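Local coordinates for protein ZmpA Glycopeptidase (Clostridium perfringens, PDB 6XSX) that probably cleaves glycoproteins as a metalloprotease of the M60 family, the present chain being the catalytic module of a larger multidomain protein, at residues Q59-Y64 with N98-P103; Y53-G58 with E140-Y145. All coordinates share one frame; numbering follows the deposited sequence.

Contact 1: Q59-Y64 with N98-P103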
# COMPACT_ATOMS: atom_id res chain seq x y z
N GLN A 59 -2.19 0.45 -37.33
CA GLN A 59 -0.99 0.69 -38.11
C GLN A 59 -0.15 -0.58 -38.17
O GLN A 59 -0.29 -1.48 -37.35
CB GLN A 59 -0.22 1.93 -37.62
CG GLN A 59 0.74 1.70 -36.46
CD GLN A 59 1.71 2.84 -36.27
OE1 GLN A 59 1.43 3.84 -35.60
NE2 GLN A 59 2.90 2.71 -36.85
N VAL A 60 0.73 -0.63 -39.18
CA VAL A 60 1.69 -1.70 -39.35
C VAL A 60 3.02 -1.23 -38.76
O VAL A 60 3.41 -0.08 -38.93
CB VAL A 60 1.85 -2.05 -40.84
CG1 VAL A 60 3.01 -3.02 -41.09
CG2 VAL A 60 0.55 -2.56 -41.45
N ILE A 61 3.68 -2.14 -38.04
CA ILE A 61 5.06 -1.95 -37.61
C ILE A 61 5.81 -3.21 -38.02
O ILE A 61 5.19 -4.25 -38.25
CB ILE A 61 5.15 -1.70 -36.09
CG1 ILE A 61 4.54 -2.83 -35.26
CG2 ILE A 61 4.56 -0.34 -35.74
CD1 ILE A 61 5.01 -2.86 -33.81
N THR A 62 7.14 -3.09 -38.15
CA THR A 62 7.98 -4.23 -38.49
C THR A 62 9.00 -4.43 -37.37
O THR A 62 9.73 -3.50 -37.03
CB THR A 62 8.63 -4.08 -39.87
OG1 THR A 62 7.59 -3.81 -40.81
CG2 THR A 62 9.38 -5.33 -40.29
N VAL A 63 8.99 -5.62 -36.77
CA VAL A 63 9.86 -5.86 -35.63
C VAL A 63 10.82 -6.98 -35.99
O VAL A 63 10.40 -8.04 -36.44
CB VAL A 63 9.06 -6.18 -34.36
CG1 VAL A 63 9.98 -6.37 -33.15
CG2 VAL A 63 8.01 -5.12 -34.07
N TYR A 64 12.11 -6.70 -35.79
CA TYR A 64 13.16 -7.67 -36.04
C TYR A 64 13.62 -8.25 -34.71
O TYR A 64 13.89 -7.50 -33.76
CB TYR A 64 14.29 -7.00 -36.81
CG TYR A 64 13.90 -6.68 -38.22
CD1 TYR A 64 13.97 -7.66 -39.22
CD2 TYR A 64 13.43 -5.43 -38.56
CE1 TYR A 64 13.60 -7.37 -40.52
CE2 TYR A 64 13.05 -5.14 -39.87
CZ TYR A 64 13.13 -6.11 -40.84
OH TYR A 64 12.75 -5.82 -42.12
N ASN A 98 8.96 -9.53 -38.31
CA ASN A 98 7.57 -9.62 -37.90
C ASN A 98 6.81 -8.40 -38.42
O ASN A 98 7.06 -7.28 -37.98
CB ASN A 98 7.41 -9.66 -36.37
CG ASN A 98 8.13 -10.80 -35.69
OD1 ASN A 98 7.52 -11.79 -35.28
ND2 ASN A 98 9.44 -10.69 -35.56
N VAL A 99 5.87 -8.63 -39.34
CA VAL A 99 4.98 -7.58 -39.81
C VAL A 99 3.73 -7.62 -38.93
O VAL A 99 2.94 -8.55 -39.02
CB VAL A 99 4.67 -7.73 -41.32
CG1 VAL A 99 3.82 -6.57 -41.83
CG2 VAL A 99 5.95 -7.85 -42.15
N ILE A 100 3.58 -6.60 -38.06
CA ILE A 100 2.54 -6.59 -37.05
C ILE A 100 1.55 -5.45 -37.31
O ILE A 100 1.94 -4.29 -37.46
CB ILE A 100 3.11 -6.51 -35.62
CG1 ILE A 100 4.06 -7.68 -35.34
CG2 ILE A 100 1.99 -6.45 -34.59
CD1 ILE A 100 4.99 -7.42 -34.19
N THR A 101 0.26 -5.82 -37.32
CA THR A 101 -0.85 -4.87 -37.26
C THR A 101 -1.18 -4.61 -35.79
O THR A 101 -1.47 -5.53 -35.04
CB THR A 101 -2.06 -5.36 -38.08
OG1 THR A 101 -1.61 -5.52 -39.43
CG2 THR A 101 -3.22 -4.39 -38.08
N ILE A 102 -1.09 -3.33 -35.39
CA ILE A 102 -1.38 -2.98 -34.01
C ILE A 102 -2.87 -3.22 -33.75
O ILE A 102 -3.71 -2.76 -34.51
CB ILE A 102 -0.93 -1.53 -33.70
CG1 ILE A 102 0.58 -1.38 -33.88
CG2 ILE A 102 -1.39 -1.11 -32.31
CD1 ILE A 102 1.42 -2.38 -33.08
N PRO A 103 -3.26 -3.95 -32.68
CA PRO A 103 -4.67 -4.22 -32.43
C PRO A 103 -5.42 -3.00 -31.89
O PRO A 103 -4.84 -1.94 -31.62
CB PRO A 103 -4.62 -5.35 -31.40
CG PRO A 103 -3.34 -5.09 -30.63
CD PRO A 103 -2.37 -4.56 -31.68
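Ile61 overlaps Ile102 near one end of the contact: its CD1 meets Ile102 CD1 at 3.7 Å, and the two side chains cross at about a right angle. Ile61 carries CG1 between its backbone N and carbonyl carbon (chi1 58°), and from there CG1 also packs against Ile100 CB. Further along the same face, Val63 CG2 touches Ile100 CD1 at 3.8 Å. Leu76 and Phe78 of strand 75-80, together with Ile91 of strand 88-91, cover this apolar face. Strands 60-66 and 96-101 belong to a four-stranded antiparallel sheet, and 96-101 is an outermost strand of it. This sheet packs on strands 75-80 and 88-91 of the mixed sheet, consistent with a beta sandwich. The other face carries Val60, Thr62, Val99 and Thr101. There Val60 CG1 and Val99 CG1 meet at 3.7 Å on a more exposed surface. Ile61-Ile100 and Val63-Asn98 are antiparallel hydrogen-bonded pairs; the non-hydrogen-bonded pairs Val60-Thr101 and Thr62-Val99 alternate with them. Past the strand end, Ile102 N gives a nearly straight bond to Gln59 O (2.8 Å). Val63 O has two donors in Asn98: the backbone N, by a weak bond, and ND2 at 3.0 Å. ND2 stands above the carbonyl plane of Val63, while that oxygen lies in the amide plane of Asn98. Ser94 N binds Asn98 OD1, so both ends of this buried amide are held.

Contact 2: Y53-G58 with E140-Y145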
# COMPACT_ATOMS: atom_id res chain seq x y z
N TYR A 53 8.31 3.85 -27.80
CA TYR A 53 7.56 3.94 -29.04
C TYR A 53 6.05 4.00 -28.81
O TYR A 53 5.51 3.25 -28.00
CB TYR A 53 7.85 2.76 -29.97
CG TYR A 53 9.26 2.75 -30.52
CD1 TYR A 53 9.76 3.85 -31.21
CD2 TYR A 53 10.08 1.65 -30.34
CE1 TYR A 53 11.06 3.85 -31.71
CE2 TYR A 53 11.38 1.64 -30.83
CZ TYR A 53 11.87 2.74 -31.51
OH TYR A 53 13.14 2.72 -31.99
N ALA A 54 5.41 4.87 -29.59
CA ALA A 54 3.96 5.00 -29.67
C ALA A 54 3.48 4.47 -31.01
O ALA A 54 4.18 4.58 -32.01
CB ALA A 54 3.56 6.45 -29.50
N VAL A 55 2.26 3.92 -31.01
CA VAL A 55 1.62 3.43 -32.22
C VAL A 55 0.13 3.79 -32.18
O VAL A 55 -0.43 4.02 -31.11
CB VAL A 55 1.83 1.91 -32.39
CG1 VAL A 55 3.26 1.58 -32.81
CG2 VAL A 55 1.44 1.15 -31.13
N LYS A 56 -0.48 3.81 -33.37
CA LYS A 56 -1.91 3.92 -33.57
C LYS A 56 -2.47 2.53 -33.83
O LYS A 56 -1.86 1.76 -34.56
CB LYS A 56 -2.21 4.79 -34.80
CG LYS A 56 -1.69 6.22 -34.73
CD LYS A 56 -1.93 7.01 -35.99
CE LYS A 56 -1.32 8.39 -35.90
NZ LYS A 56 -1.74 9.26 -37.02
N SER A 57 -3.66 2.24 -33.27
CA SER A 57 -4.36 1.01 -33.59
C SER A 57 -4.51 0.91 -35.11
O SER A 57 -4.83 1.90 -35.76
CB SER A 57 -5.70 0.92 -32.88
OG SER A 57 -5.52 0.60 -31.50
N GLY A 58 -4.26 -0.28 -35.67
CA GLY A 58 -4.46 -0.49 -37.10
C GLY A 58 -3.24 -0.12 -37.95
O GLY A 58 -3.26 -0.34 -39.16
N GLU A 140 10.61 -0.90 -36.35
CA GLU A 140 10.48 0.08 -37.41
C GLU A 140 9.04 0.55 -37.52
O GLU A 140 8.10 -0.24 -37.41
CB GLU A 140 10.83 -0.55 -38.76
CG GLU A 140 12.29 -0.88 -38.97
CD GLU A 140 12.62 -1.42 -40.36
OE1 GLU A 140 11.67 -1.65 -41.16
OE2 GLU A 140 13.82 -1.63 -40.64
N GLY A 141 8.86 1.86 -37.76
CA GLY A 141 7.60 2.42 -38.20
C GLY A 141 6.80 3.07 -37.07
O GLY A 141 5.66 3.51 -37.28
N ALA A 142 7.40 3.15 -35.88
CA ALA A 142 6.70 3.70 -34.73
C ALA A 142 7.17 5.13 -34.46
O ALA A 142 8.16 5.57 -35.03
CB ALA A 142 6.86 2.80 -33.52
N ILE A 143 6.46 5.84 -33.58
CA ILE A 143 6.75 7.23 -33.26
C ILE A 143 7.28 7.27 -31.83
O ILE A 143 6.78 6.56 -30.98
CB ILE A 143 5.45 8.08 -33.37
CG1 ILE A 143 4.70 7.82 -34.68
CG2 ILE A 143 5.73 9.56 -33.16
CD1 ILE A 143 3.82 6.58 -34.66
N ASN A 144 8.27 8.14 -31.56
CA ASN A 144 8.76 8.35 -30.21
C ASN A 144 7.75 9.14 -29.39
O ASN A 144 7.25 10.16 -29.85
CB ASN A 144 10.10 9.09 -30.20
CG ASN A 144 11.18 8.32 -30.92
OD1 ASN A 144 11.89 7.53 -30.31
ND2 ASN A 144 11.29 8.53 -32.22
N TYR A 145 7.42 8.64 -28.19
CA TYR A 145 6.60 9.38 -27.26
C TYR A 145 7.47 9.77 -26.07
O TYR A 145 8.46 9.10 -25.81
CB TYR A 145 5.36 8.57 -26.83
CG TYR A 145 5.62 7.51 -25.79
CD1 TYR A 145 6.04 6.24 -26.17
CD2 TYR A 145 5.46 7.76 -24.43
CE1 TYR A 145 6.30 5.26 -25.23
CE2 TYR A 145 5.74 6.79 -23.48
CZ TYR A 145 6.16 5.53 -23.88
OH TYR A 145 6.42 4.52 -22.99
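Ala142 puts its single methyl against three residues of the 53-58 segment. Its CB lies 3.7 Å from Tyr53 CB and 3.9 Å from Val55 CG1, and it also rests on Ala54 O. The ring of Tyr53 runs alongside Asn144, with the ring and amide planes 49° apart. Ile143 CD1 folds back to within 3.3 Å of Ala54 O, the same carbonyl that accepts its backbone N-H. Tyr145 CB packs on Ala54 CB. With Tyr145 CG between the backbone N and the carbonyl carbon (chi1 79°), the ring edge is brought beside the Tyr53 backbone, where CD1 is 3.5 Å from Tyr53 C. Two straight backbone bonds fix this register. Ala54 N binds Ile143 O at 2.6 Å, and Ile143 N binds Ala54 O at 3.0 Å. Further out, Asp180 OD2 holds the hydroxyl of Tyr145, and Val119 and Tyr121 touch its side chain. On its other edge, strand 49-56 bonds to strand 117-123 through Tyr53 with Leu120 and Val55 with Gly118. Hydrogen-bonded Ala54-Ile143 and non-hydrogen-bonded Tyr53-Asn144 are antiparallel pairs that join strands 49-56 and 143-149 inside the large mixed sheet, within the M60 peptidase family region.

How the contacts relate
Contacts 1 and 2 have centres 10 Å apart and are joined directly in the chain, 53-58 running into 59-64. Contact 1 is nested in the chain loop closed by contact 2. At the turn, Gly58 N lies 2.8 Å from Ile102 O, and Ser57 OG lies 2.6 Å from Pro103 O; both are probable hydrogen bonds. Gln59 OE1 takes a bond from Lys56 N, and its NE2 gives one to Gly141 O. The strand pairs belong to different sheets. The chain passes between them at Gly58-Gln59 and again after Glu140, which pairs with Thr62. The centres of contacts 1 and 2 lie about 37 Å and 34 Å from the centre of the chain.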